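Local coordinates for transmembrane oligosaccharyl transferase (Archaeoglobus fulgidus, PDB 3WAJ), which is an archaeal membrane enzyme of the STT3 family, built of a many-helix transmembrane region of the GT-C type and a large mixed alpha/beta C-terminal part, at residues A[53-58]-A[85-90]; A[122-127]-A[169-174]; A[164-169]-A[209-214]; A[412-417]-A[432-437]. One frame throughout, in Å; residues are numbered along the deposited sequence.

Contact 1 of 4, residues A[53-58]-A[85-90]; sequences RLIENT and FLVYLG
The Y88 ring meets the methyl of T58: CG2 of T58 stands 4.1 Å from CE1 of Y88, approaching the ring obliquely, with the two side chains at about a right angle. The CB of Y88 starts out away from helix 47-60, and the ring swings its end back toward it; its hydroxyl is hydrogen-bonded to the backbone O of P63. The rest of the contact is formed by branched side chains packing on one another and on the backbone of helix 84-96. V87 splays its two methyls, CG1 against OG1 of T58 at 3.1 Å and CG2 against CD1 of L54 at 4.0 Å. I55 lies over the backbone of helix 84-96. Its CG1 rests 3.5 Å from V87 O, its CG2 comes within 3.4 Å of G90 C, and its CD1 lies 3.6 Å from G90 CA. G90 lacks a side chain, so the isoleucine can lie directly on the main chain. The T58 hydroxyl turns inward along its own helix: chi1 of -56° sets OG1 beside the backbone N, where it donates to L54 O over 2.7 Å, from 47° above the carbonyl plane. That carbonyl also accepts T58 N, so two donors share it. L109, on helix 102-118, backs I55. The two segments cross at -57°, a steep helix-helix packing buried in the transmembrane region of this STT3 protein. It lies near the metal site: helix 47-60 begins at the zinc ligand D47, and the L86 side chain is about 9 Å from the zinc ion.

Contact 2 of 4, residues A[122-127]-A[169-174]; sequences LPVYLL and WQVSAL
V171 presses its CG1 methyl into the side of helix 121-131, where P123, V124 and L127 surround it. CG1 lies 3.6 Å from P123 O and 3.9 Å from P123 CB, while CD2 of L127 meets the same methyl at 3.8 Å, the two side chains crossing at about a right angle. V124 adds CG2 at 4.2 Å from CG1, although its CB starts out away from helix 163-181. The V171 torsion (chi1 -179°) holds CG1 opposite the backbone N and thereby aims it across the interface. L127 forks: the CD2 branch goes to V171 and CD1 goes to CB of L174, 3.8 Å away. At the other end, OG of S172 sits 3.2 Å from CG of P123, against the ring carbons of the proline. The two helices run in the same general direction, 30° apart and with axes 8.3 Å at closest approach, one pair in the bundle of transmembrane helices that forms the STT3 region. P123 stands in the first turn of its helix, where its missing N-H costs no bond of the helical pattern. Further out, S172 OG is held by F168 O one turn back on its own helix, which fixes the oxygen beside the proline. P123 also packs on F168. A140 and I144 of helix 134-144 cover V124, and L127 reaches L410 of helix 405-420. W413 of that same helix lies against L174.

Contact 3 of 4, residues A[164-169]-A[209-214]; sequences IWEAFW and GLYVLS
Ring packing dominates where W169 meets L210. The indole lies between two neighbours: F168 CD2 of its own helix covers one face, 3.8 Å above the plane, and L210 CB covers the opposite face at 3.7 Å, both over the middle of the ring system. L210 CD1 then extends over the six-membered ring in a CH-pi contact, 3.6 Å from its centroid and 21° off the normal. Apolar contact continues at the base of the W169 side chain, where CB touches CB of Y211 at 3.7 Å. With its CG turned anti to the backbone N (chi1 -178°), Y211 lays its ring along helix 163-181, its CE1 reaching to 3.4 Å from E166 O in an oblique approach. The polar groups bond elsewhere. The S214 hydroxyl approaches W169 CD1 at 3.3 Å obliquely to the ring, but its bond goes to L210 O, 2.9 Å away within its own helix. E166 offers its CB to the tyrosine and sends its carboxylate elsewhere, OE1 to ND1 of the zinc ligand H163 and OE2 to the hydroxyl of Y429. It is therefore a second-shell residue that probably helps to orient that histidine. Y211 OH in turn bonds Y430 OH. The two segments run nearly antiparallel (166°); F85, on helix 84-96, stacks edge-to-face with W165 and W169, and helix 243-261 packs behind L213 and V212.

Contact 4 of 4, residues A[412-417]-A[432-437]; sequences IWAIAM and AAVSAV
W413 and V434 make a CH-pi contact: CG2 of V434 stands over one face of the indole, 3.7 Å from the centroid of the six-membered ring and 25° off its normal. The methyl is shifted toward the rim, so its nearest ring atom is CH2, at 3.4 Å. With chi1 at 166° the tryptophan holds CG anti to its own main-chain N and extends the ring toward helix 429-446; indole and valine run past each other in opposite directions. At the ring edge, close to its plane, lies the carbonyl carbon of A433, and CB of that alanine is 4.0 Å from CH2 of W413. Further apolar contacts are lighter. CB of A414 approaches the other methyl of V434, CG1, at 4.3 Å, and CG of M417 comes to 4.4 Å from V434 CG2 before the rest of that side chain bends off toward Y430 and F431. Polar bonding stays inside the second helix, where S435 OG donates to A432 O at 3.3 Å, one of two bonds on that oxygen. The segments cross at -137°, their axes 10.7 Å apart at the closest point, a wide spacing that the large indole spans. Helix 163-181 also touches the second helix, V171 meeting A433. With small alanines, valine methyls and one broad ring in the interface, cohesion across this helical hairpin rests on dispersion and shape rather than on charge or directed bonds, as suits a buried joint within the membrane region.

From the N terminus, contact 1 closes first, bringing helix 84-96 back onto helix 47-60. Contact 2 then opens at 122-127, and contact 3 opens at 164-169 before contact 2 has closed at 169-174, so the two cross and share W169. Contact 3 closes at 209-214. Helix 163-181 is their common member, joining helix 121-131 to helix 199-214. F85 ties contact 1 to contact 3, probably bonding its backbone N to L213 O. Contact 4 follows in series as a short hairpin of helices 405-420 and 429-446; it packs against contact 2 through helix 163-181, but does not touch contact 1 or contact 3.

Contact 1 of 4, residues A[53-58]-A[85-90]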
loop_
_atom_site.group_PDB
_atom_site.type_symbol
_atom_site.label_atom_id
_atom_site.label_comp_id
_atom_site.label_asym_id
_atom_site.label_seq_id
_atom_site.Cartn_x
_atom_site.Cartn_y
_atom_site.Cartn_z
ATOM N N ARG A 53 -1.431 3.645 -13.849
ATOM C CA ARG A 53 -2.329 4.750 -14.162
ATOM C C ARG A 53 -1.520 5.962 -14.650
ATOM O O ARG A 53 -1.869 6.592 -15.654
ATOM C CB ARG A 53 -3.194 5.098 -12.932
ATOM C CG ARG A 53 -4.140 6.308 -13.076
ATOM C CD ARG A 53 -3.415 7.689 -12.933
ATOM N NE ARG A 53 -4.383 8.781 -13.013
ATOM C CZ ARG A 53 -4.964 9.173 -14.145
ATOM N NH1 ARG A 53 -4.640 8.592 -15.291
ATOM N NH2 ARG A 53 -5.853 10.154 -14.129
ATOM N N LEU A 54 -0.452 6.284 -13.929
ATOM C CA LEU A 54 0.376 7.431 -14.278
ATOM C C LEU A 54 1.121 7.225 -15.605
ATOM O O LEU A 54 1.163 8.125 -16.440
ATOM C CB LEU A 54 1.367 7.754 -13.162
ATOM C CG LEU A 54 0.793 8.240 -11.837
ATOM C CD1 LEU A 54 1.955 8.532 -10.834
ATOM C CD2 LEU A 54 -0.065 9.474 -12.060
ATOM N N ILE A 55 1.712 6.047 -15.792
ATOM C CA ILE A 55 2.520 5.781 -16.980
ATOM C C ILE A 55 1.664 5.846 -18.269
ATOM O O ILE A 55 2.062 6.428 -19.266
ATOM C CB ILE A 55 3.283 4.443 -16.840
ATOM C CG1 ILE A 55 4.424 4.601 -15.834
ATOM C CG2 ILE A 55 3.834 3.967 -18.190
ATOM C CD1 ILE A 55 5.034 3.286 -15.347
ATOM N N GLU A 56 0.480 5.256 -18.217
ATOM C CA GLU A 56 -0.497 5.323 -19.294
ATOM C C GLU A 56 -0.827 6.777 -19.655
ATOM O O GLU A 56 -0.853 7.158 -20.824
ATOM C CB GLU A 56 -1.769 4.610 -18.832
ATOM C CG GLU A 56 -2.705 4.115 -19.929
ATOM C CD GLU A 56 -3.606 2.981 -19.441
ATOM O OE1 GLU A 56 -3.516 2.617 -18.252
ATOM O OE2 GLU A 56 -4.397 2.441 -20.235
ATOM N N ASN A 57 -1.088 7.586 -18.638
ATOM C CA ASN A 57 -1.394 8.992 -18.850
ATOM C C ASN A 57 -0.173 9.759 -19.380
ATOM O O ASN A 57 -0.290 10.632 -20.240
ATOM C CB ASN A 57 -1.901 9.619 -17.545
ATOM C CG ASN A 57 -2.225 11.073 -17.699
ATOM O OD1 ASN A 57 -1.326 11.895 -17.875
ATOM N ND2 ASN A 57 -3.512 11.413 -17.631
ATOM N N THR A 58 0.999 9.428 -18.859
ATOM C CA THR A 58 2.229 10.076 -19.282
ATOM C C THR A 58 2.579 9.694 -20.718
ATOM O O THR A 58 3.020 10.535 -21.500
ATOM C CB THR A 58 3.380 9.694 -18.370
ATOM O OG1 THR A 58 3.032 10.011 -17.014
ATOM C CG2 THR A 58 4.649 10.443 -18.777
ATOM N N PHE A 85 11.116 9.412 -11.903
ATOM C CA PHE A 85 12.011 8.360 -12.393
ATOM C C PHE A 85 11.259 7.150 -12.954
ATOM O O PHE A 85 11.458 6.746 -14.108
ATOM C CB PHE A 85 13.025 7.874 -11.351
ATOM C CG PHE A 85 13.789 6.659 -11.820
ATOM C CD1 PHE A 85 13.478 5.397 -11.341
ATOM C CD2 PHE A 85 14.773 6.776 -12.801
ATOM C CE1 PHE A 85 14.150 4.265 -11.808
ATOM C CE2 PHE A 85 15.465 5.649 -13.271
ATOM C CZ PHE A 85 15.152 4.388 -12.773
ATOM N N LEU A 86 10.394 6.564 -12.132
ATOM C CA LEU A 86 9.698 5.337 -12.531
ATOM C C LEU A 86 8.603 5.662 -13.528
ATOM O O LEU A 86 8.360 4.880 -14.441
ATOM C CB LEU A 86 9.098 4.621 -11.319
ATOM C CG LEU A 86 9.165 3.090 -11.222
ATOM C CD1 LEU A 86 7.996 2.538 -10.381
ATOM C CD2 LEU A 86 9.245 2.407 -12.579
ATOM N N VAL A 87 7.931 6.803 -13.361
ATOM C CA VAL A 87 6.924 7.175 -14.349
ATOM C C VAL A 87 7.574 7.250 -15.737
ATOM O O VAL A 87 7.099 6.623 -16.666
ATOM C CB VAL A 87 6.174 8.487 -14.011
ATOM C CG1 VAL A 87 5.144 8.783 -15.114
ATOM C CG2 VAL A 87 5.455 8.369 -12.675
ATOM N N TYR A 88 8.679 7.979 -15.872
ATOM C CA TYR A 88 9.337 8.064 -17.165
ATOM C C TYR A 88 9.953 6.745 -17.587
ATOM O O TYR A 88 9.727 6.326 -18.717
ATOM C CB TYR A 88 10.325 9.244 -17.240
ATOM C CG TYR A 88 9.606 10.571 -17.347
ATOM C CD1 TYR A 88 9.066 10.993 -18.553
ATOM C CD2 TYR A 88 9.416 11.373 -16.234
ATOM C CE1 TYR A 88 8.381 12.201 -18.651
ATOM C CE2 TYR A 88 8.742 12.576 -16.321
ATOM C CZ TYR A 88 8.228 12.987 -17.532
ATOM O OH TYR A 88 7.552 14.189 -17.612
ATOM N N LEU A 89 10.697 6.074 -16.703
ATOM C CA LEU A 89 11.223 4.735 -17.039
ATOM C C LEU A 89 10.145 3.842 -17.658
ATOM O O LEU A 89 10.361 3.230 -18.715
ATOM C CB LEU A 89 11.848 4.035 -15.826
ATOM C CG LEU A 89 12.424 2.634 -16.111
ATOM C CD1 LEU A 89 13.417 2.670 -17.281
ATOM C CD2 LEU A 89 13.106 2.042 -14.881
ATOM N N GLY A 90 8.969 3.804 -17.025
ATOM C CA GLY A 90 7.859 2.999 -17.523
ATOM C C GLY A 90 7.194 3.510 -18.799
ATOM O O GLY A 90 6.764 2.720 -19.658
#

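Contact 2 of 4, residues A[122-127]-A[169-174]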
loop_
_atom_site.group_PDB
_atom_site.type_symbol
_atom_site.label_atom_id
_atom_site.label_comp_id
_atom_site.label_asym_id
_atom_site.label_seq_id
_atom_site.Cartn_x
_atom_site.Cartn_y
_atom_site.Cartn_z
ATOM N N LEU A 122 25.124 -4.436 -9.678
ATOM C CA LEU A 122 26.076 -3.378 -10.039
ATOM C C LEU A 122 26.395 -2.358 -8.908
ATOM O O LEU A 122 27.559 -2.226 -8.513
ATOM C CB LEU A 122 25.684 -2.697 -11.363
ATOM C CG LEU A 122 25.287 -3.648 -12.497
ATOM C CD1 LEU A 122 25.077 -2.903 -13.817
ATOM C CD2 LEU A 122 26.315 -4.756 -12.663
ATOM N N PRO A 123 25.373 -1.665 -8.364
ATOM C CA PRO A 123 25.705 -0.700 -7.303
ATOM C C PRO A 123 26.285 -1.364 -6.057
ATOM O O PRO A 123 27.115 -0.739 -5.391
ATOM C CB PRO A 123 24.354 -0.065 -6.949
ATOM C CG PRO A 123 23.412 -0.485 -8.022
ATOM C CD PRO A 123 23.919 -1.764 -8.580
ATOM N N VAL A 124 25.845 -2.583 -5.731
ATOM C CA VAL A 124 26.356 -3.252 -4.536
ATOM C C VAL A 124 27.826 -3.617 -4.712
ATOM O O VAL A 124 28.664 -3.171 -3.929
ATOM C CB VAL A 124 25.536 -4.483 -4.133
ATOM C CG1 VAL A 124 26.232 -5.222 -3.001
ATOM C CG2 VAL A 124 24.147 -4.063 -3.695
ATOM N N TYR A 125 28.128 -4.406 -5.743
ATOM C CA TYR A 125 29.506 -4.696 -6.106
ATOM C C TYR A 125 30.325 -3.419 -6.048
ATOM O O TYR A 125 31.311 -3.356 -5.319
ATOM C CB TYR A 125 29.617 -5.308 -7.513
ATOM C CG TYR A 125 31.056 -5.437 -7.962
ATOM C CD1 TYR A 125 31.796 -6.575 -7.662
ATOM C CD2 TYR A 125 31.687 -4.412 -8.662
ATOM C CE1 TYR A 125 33.132 -6.692 -8.048
ATOM C CE2 TYR A 125 33.016 -4.517 -9.053
ATOM C CZ TYR A 125 33.733 -5.660 -8.744
ATOM O OH TYR A 125 35.049 -5.769 -9.133
ATOM N N LEU A 126 29.900 -2.406 -6.804
ATOM C CA LEU A 126 30.590 -1.115 -6.839
ATOM C C LEU A 126 30.830 -0.569 -5.446
ATOM O O LEU A 126 31.953 -0.182 -5.125
ATOM C CB LEU A 126 29.818 -0.083 -7.667
ATOM C CG LEU A 126 30.532 1.269 -7.753
ATOM C CD1 LEU A 126 31.928 1.074 -8.326
ATOM C CD2 LEU A 126 29.755 2.283 -8.583
ATOM N N LEU A 127 29.790 -0.548 -4.613
ATOM C CA LEU A 127 29.925 -0.025 -3.245
ATOM C C LEU A 127 30.862 -0.840 -2.344
ATOM O O LEU A 127 31.729 -0.266 -1.687
ATOM C CB LEU A 127 28.566 0.137 -2.561
ATOM C CG LEU A 127 28.634 0.497 -1.074
ATOM C CD1 LEU A 127 29.210 1.894 -0.857
ATOM C CD2 LEU A 127 27.269 0.380 -0.433
ATOM N N TRP A 169 19.239 3.374 -6.228
ATOM C CA TRP A 169 19.922 4.654 -6.366
ATOM C C TRP A 169 20.645 5.091 -5.085
ATOM O O TRP A 169 21.642 5.813 -5.154
ATOM C CB TRP A 169 18.985 5.750 -6.915
ATOM C CG TRP A 169 18.500 5.445 -8.324
ATOM C CD1 TRP A 169 17.209 5.196 -8.718
ATOM C CD2 TRP A 169 19.307 5.324 -9.510
ATOM N NE1 TRP A 169 17.166 4.942 -10.070
ATOM C CE2 TRP A 169 18.437 5.008 -10.579
ATOM C CE3 TRP A 169 20.675 5.450 -9.769
ATOM C CZ2 TRP A 169 18.900 4.823 -11.894
ATOM C CZ3 TRP A 169 21.132 5.268 -11.066
ATOM C CH2 TRP A 169 20.248 4.954 -12.113
ATOM N N GLN A 170 20.168 4.660 -3.920
ATOM C CA GLN A 170 20.839 5.048 -2.677
ATOM C C GLN A 170 22.223 4.412 -2.605
ATOM O O GLN A 170 23.226 5.100 -2.387
ATOM C CB GLN A 170 20.038 4.659 -1.435
ATOM C CG GLN A 170 20.656 5.201 -0.145
ATOM C CD GLN A 170 20.179 4.466 1.091
ATOM O OE1 GLN A 170 19.460 5.021 1.928
ATOM N NE2 GLN A 170 20.577 3.207 1.212
ATOM N N VAL A 171 22.258 3.094 -2.788
ATOM C CA VAL A 171 23.505 2.338 -2.840
ATOM C C VAL A 171 24.406 2.858 -3.961
ATOM O O VAL A 171 25.603 3.063 -3.758
ATOM C CB VAL A 171 23.235 0.838 -3.015
ATOM C CG1 VAL A 171 24.545 0.046 -3.038
ATOM C CG2 VAL A 171 22.342 0.342 -1.891
ATOM N N SER A 172 23.821 3.070 -5.136
ATOM C CA SER A 172 24.534 3.658 -6.268
ATOM C C SER A 172 25.165 4.974 -5.882
ATOM O O SER A 172 26.312 5.234 -6.234
ATOM C CB SER A 172 23.595 3.900 -7.459
ATOM O OG SER A 172 23.230 2.683 -8.072
ATOM N N ALA A 173 24.409 5.812 -5.172
ATOM C CA ALA A 173 24.902 7.131 -4.795
ATOM C C ALA A 173 26.117 7.011 -3.870
ATOM O O ALA A 173 27.097 7.731 -4.039
ATOM C CB ALA A 173 23.807 7.964 -4.154
ATOM N N LEU A 174 26.057 6.089 -2.911
ATOM C CA LEU A 174 27.176 5.861 -2.004
ATOM C C LEU A 174 28.419 5.364 -2.759
ATOM O O LEU A 174 29.491 5.977 -2.687
ATOM C CB LEU A 174 26.789 4.851 -0.930
ATOM C CG LEU A 174 25.622 5.187 -0.009
ATOM C CD1 LEU A 174 25.315 3.996 0.882
ATOM C CD2 LEU A 174 25.911 6.425 0.835
#

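Contact 3 of 4, residues A[164-169]-A[209-214]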
loop_
_atom_site.group_PDB
_atom_site.type_symbol
_atom_site.label_atom_id
_atom_site.label_comp_id
_atom_site.label_asym_id
_atom_site.label_seq_id
_atom_site.Cartn_x
_atom_site.Cartn_y
_atom_site.Cartn_z
ATOM N N ILE A 164 12.300 -0.591 -4.895
ATOM C CA ILE A 164 13.542 -1.181 -5.384
ATOM C C ILE A 164 14.480 -0.068 -5.834
ATOM O O ILE A 164 15.686 -0.152 -5.627
ATOM C CB ILE A 164 13.335 -2.250 -6.504
ATOM C CG1 ILE A 164 14.689 -2.799 -6.978
ATOM C CG2 ILE A 164 12.555 -1.687 -7.681
ATOM C CD1 ILE A 164 15.436 -3.599 -5.918
ATOM N N TRP A 165 13.919 1.002 -6.394
ATOM C CA TRP A 165 14.745 2.075 -6.938
ATOM C C TRP A 165 15.296 3.017 -5.885
ATOM O O TRP A 165 16.336 3.650 -6.094
ATOM C CB TRP A 165 13.986 2.834 -8.024
ATOM C CG TRP A 165 13.601 1.914 -9.152
ATOM C CD1 TRP A 165 12.353 1.434 -9.437
ATOM C CD2 TRP A 165 14.483 1.348 -10.126
ATOM N NE1 TRP A 165 12.404 0.614 -10.538
ATOM C CE2 TRP A 165 13.700 0.546 -10.984
ATOM C CE3 TRP A 165 15.856 1.448 -10.363
ATOM C CZ2 TRP A 165 14.252 -0.163 -12.064
ATOM C CZ3 TRP A 165 16.403 0.749 -11.431
ATOM C CH2 TRP A 165 15.600 -0.047 -12.270
ATOM N N GLU A 166 14.594 3.128 -4.763
ATOM C CA GLU A 166 15.161 3.798 -3.608
ATOM C C GLU A 166 16.443 3.069 -3.240
ATOM O O GLU A 166 17.492 3.680 -3.095
ATOM C CB GLU A 166 14.203 3.743 -2.422
ATOM C CG GLU A 166 12.988 4.604 -2.536
ATOM C CD GLU A 166 12.074 4.418 -1.353
ATOM O OE1 GLU A 166 10.949 3.903 -1.544
ATOM O OE2 GLU A 166 12.490 4.758 -0.223
ATOM N N ALA A 167 16.356 1.749 -3.096
ATOM C CA ALA A 167 17.535 0.970 -2.726
ATOM C C ALA A 167 18.637 1.089 -3.781
ATOM O O ALA A 167 19.794 1.366 -3.462
ATOM C CB ALA A 167 17.181 -0.481 -2.473
ATOM N N PHE A 168 18.265 0.909 -5.041
ATOM C CA PHE A 168 19.229 0.919 -6.133
ATOM C C PHE A 168 19.963 2.263 -6.217
ATOM O O PHE A 168 21.185 2.296 -6.279
ATOM C CB PHE A 168 18.525 0.588 -7.456
ATOM C CG PHE A 168 19.459 0.430 -8.634
ATOM C CD1 PHE A 168 19.766 -0.828 -9.120
ATOM C CD2 PHE A 168 20.002 1.543 -9.270
ATOM C CE1 PHE A 168 20.604 -0.982 -10.207
ATOM C CE2 PHE A 168 20.851 1.400 -10.351
ATOM C CZ PHE A 168 21.151 0.133 -10.824
ATOM N N TRP A 169 19.239 3.374 -6.228
ATOM C CA TRP A 169 19.922 4.654 -6.366
ATOM C C TRP A 169 20.645 5.091 -5.085
ATOM O O TRP A 169 21.642 5.813 -5.154
ATOM C CB TRP A 169 18.985 5.750 -6.915
ATOM C CG TRP A 169 18.500 5.445 -8.324
ATOM C CD1 TRP A 169 17.209 5.196 -8.718
ATOM C CD2 TRP A 169 19.307 5.324 -9.510
ATOM N NE1 TRP A 169 17.166 4.942 -10.070
ATOM C CE2 TRP A 169 18.437 5.008 -10.579
ATOM C CE3 TRP A 169 20.675 5.450 -9.769
ATOM C CZ2 TRP A 169 18.900 4.823 -11.894
ATOM C CZ3 TRP A 169 21.132 5.268 -11.066
ATOM C CH2 TRP A 169 20.248 4.954 -12.113
ATOM N N GLY A 209 20.512 12.686 -7.769
ATOM C CA GLY A 209 19.393 13.201 -8.538
ATOM C C GLY A 209 18.353 12.134 -8.827
ATOM O O GLY A 209 17.154 12.357 -8.594
ATOM N N LEU A 210 18.802 10.974 -9.306
ATOM C CA LEU A 210 17.868 9.907 -9.676
ATOM C C LEU A 210 17.188 9.343 -8.436
ATOM O O LEU A 210 15.998 9.004 -8.467
ATOM C CB LEU A 210 18.563 8.815 -10.482
ATOM C CG LEU A 210 18.987 9.291 -11.869
ATOM C CD1 LEU A 210 19.621 8.180 -12.682
ATOM C CD2 LEU A 210 17.797 9.873 -12.608
ATOM N N TYR A 211 17.934 9.286 -7.335
ATOM C CA TYR A 211 17.368 8.872 -6.046
ATOM C C TYR A 211 16.171 9.755 -5.632
ATOM O O TYR A 211 15.072 9.253 -5.393
ATOM C CB TYR A 211 18.467 8.841 -4.970
ATOM C CG TYR A 211 18.004 8.371 -3.612
ATOM C CD1 TYR A 211 17.111 7.320 -3.486
ATOM C CD2 TYR A 211 18.468 8.972 -2.456
ATOM C CE1 TYR A 211 16.681 6.891 -2.245
ATOM C CE2 TYR A 211 18.044 8.544 -1.206
ATOM C CZ TYR A 211 17.150 7.504 -1.111
ATOM O OH TYR A 211 16.717 7.073 0.123
ATOM N N VAL A 212 16.370 11.069 -5.574
ATOM C CA VAL A 212 15.271 11.985 -5.238
ATOM C C VAL A 212 14.161 11.918 -6.288
ATOM O O VAL A 212 12.989 12.093 -5.977
ATOM C CB VAL A 212 15.767 13.455 -5.086
ATOM C CG1 VAL A 212 14.662 14.351 -4.525
ATOM C CG2 VAL A 212 17.008 13.533 -4.195
ATOM N N LEU A 213 14.523 11.653 -7.539
ATOM C CA LEU A 213 13.508 11.590 -8.598
ATOM C C LEU A 213 12.716 10.274 -8.533
ATOM O O LEU A 213 11.652 10.150 -9.142
ATOM C CB LEU A 213 14.120 11.831 -9.987
ATOM C CG LEU A 213 14.677 13.232 -10.266
ATOM C CD1 LEU A 213 15.045 13.435 -11.746
ATOM C CD2 LEU A 213 13.690 14.297 -9.815
ATOM N N SER A 214 13.230 9.298 -7.785
ATOM C CA SER A 214 12.499 8.045 -7.559
ATOM C C SER A 214 11.603 8.164 -6.344
ATOM O O SER A 214 10.555 7.530 -6.258
ATOM C CB SER A 214 13.454 6.870 -7.347
ATOM O OG SER A 214 14.275 6.673 -8.465
#

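Contact 4 of 4, residues A[412-417]-A[432-437]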
loop_
_atom_site.group_PDB
_atom_site.type_symbol
_atom_site.label_atom_id
_atom_site.label_comp_id
_atom_site.label_asym_id
_atom_site.label_seq_id
_atom_site.Cartn_x
_atom_site.Cartn_y
_atom_site.Cartn_z
ATOM N N ILE A 412 28.690 4.902 9.081
ATOM C CA ILE A 412 27.815 6.049 9.267
ATOM C C ILE A 412 26.505 5.823 8.528
ATOM O O ILE A 412 25.429 6.124 9.039
ATOM C CB ILE A 412 28.487 7.336 8.734
ATOM C CG1 ILE A 412 29.706 7.699 9.583
ATOM C CG2 ILE A 412 27.512 8.506 8.713
ATOM C CD1 ILE A 412 30.393 8.982 9.131
ATOM N N TRP A 413 26.606 5.300 7.312
ATOM C CA TRP A 413 25.428 4.955 6.526
ATOM C C TRP A 413 24.596 3.902 7.253
ATOM O O TRP A 413 23.384 4.038 7.372
ATOM C CB TRP A 413 25.849 4.446 5.143
ATOM C CG TRP A 413 24.757 3.750 4.372
ATOM C CD1 TRP A 413 23.563 4.282 3.961
ATOM C CD2 TRP A 413 24.780 2.399 3.891
ATOM N NE1 TRP A 413 22.842 3.338 3.265
ATOM C CE2 TRP A 413 23.567 2.176 3.206
ATOM C CE3 TRP A 413 25.707 1.359 3.977
ATOM C CZ2 TRP A 413 23.259 0.949 2.609
ATOM C CZ3 TRP A 413 25.399 0.136 3.385
ATOM C CH2 TRP A 413 24.189 -0.055 2.711
ATOM N N ALA A 414 25.266 2.868 7.755
ATOM C CA ALA A 414 24.598 1.775 8.453
ATOM C C ALA A 414 23.901 2.238 9.737
ATOM O O ALA A 414 22.739 1.902 9.979
ATOM C CB ALA A 414 25.585 0.657 8.746
ATOM N N ILE A 415 24.619 2.997 10.559
ATOM C CA ILE A 415 24.065 3.525 11.801
ATOM C C ILE A 415 22.906 4.487 11.555
ATOM O O ILE A 415 21.897 4.429 12.248
ATOM C CB ILE A 415 25.143 4.225 12.633
ATOM C CG1 ILE A 415 26.196 3.210 13.069
ATOM C CG2 ILE A 415 24.531 4.924 13.844
ATOM C CD1 ILE A 415 27.435 3.863 13.626
ATOM N N ALA A 416 23.048 5.376 10.575
ATOM C CA ALA A 416 21.978 6.321 10.252
ATOM C C ALA A 416 20.734 5.554 9.846
ATOM O O ALA A 416 19.619 5.904 10.235
ATOM C CB ALA A 416 22.402 7.255 9.143
ATOM N N MET A 417 20.943 4.509 9.053
ATOM C CA MET A 417 19.879 3.604 8.652
ATOM C C MET A 417 19.196 3.054 9.900
ATOM O O MET A 417 17.977 3.173 10.075
ATOM C CB MET A 417 20.476 2.456 7.830
ATOM C CG MET A 417 19.633 1.960 6.668
ATOM S SD MET A 417 20.003 2.757 5.081
ATOM C CE MET A 417 19.424 4.424 5.351
ATOM N N ALA A 432 18.521 -4.320 3.478
ATOM C CA ALA A 432 18.942 -5.388 2.579
ATOM C C ALA A 432 20.385 -5.203 2.089
ATOM O O ALA A 432 21.237 -6.064 2.304
ATOM C CB ALA A 432 17.991 -5.486 1.411
ATOM N N ALA A 433 20.656 -4.075 1.439
ATOM C CA ALA A 433 22.007 -3.772 0.984
ATOM C C ALA A 433 22.989 -3.759 2.144
ATOM O O ALA A 433 24.138 -4.152 1.972
ATOM C CB ALA A 433 22.049 -2.446 0.255
ATOM N N VAL A 434 22.545 -3.299 3.315
ATOM C CA VAL A 434 23.420 -3.275 4.484
ATOM C C VAL A 434 23.814 -4.681 4.892
ATOM O O VAL A 434 24.997 -4.975 5.063
ATOM C CB VAL A 434 22.778 -2.597 5.709
ATOM C CG1 VAL A 434 23.695 -2.751 6.925
ATOM C CG2 VAL A 434 22.497 -1.140 5.443
ATOM N N SER A 435 22.821 -5.549 5.047
ATOM C CA SER A 435 23.080 -6.913 5.502
ATOM C C SER A 435 23.873 -7.723 4.473
ATOM O O SER A 435 24.538 -8.698 4.829
ATOM C CB SER A 435 21.780 -7.630 5.853
ATOM O OG SER A 435 21.238 -8.258 4.711
ATOM N N ALA A 436 23.822 -7.309 3.206
ATOM C CA ALA A 436 24.570 -7.995 2.143
ATOM C C ALA A 436 26.058 -7.590 2.053
ATOM O O ALA A 436 26.910 -8.403 1.678
ATOM C CB ALA A 436 23.888 -7.793 0.805
ATOM N N VAL A 437 26.351 -6.329 2.372
ATOM C CA VAL A 437 27.716 -5.804 2.323
ATOM C C VAL A 437 28.523 -6.263 3.526
ATOM O O VAL A 437 29.660 -6.712 3.376
ATOM C CB VAL A 437 27.721 -4.268 2.266
ATOM C CG1 VAL A 437 29.135 -3.725 2.352
ATOM C CG2 VAL A 437 27.047 -3.782 1.001
#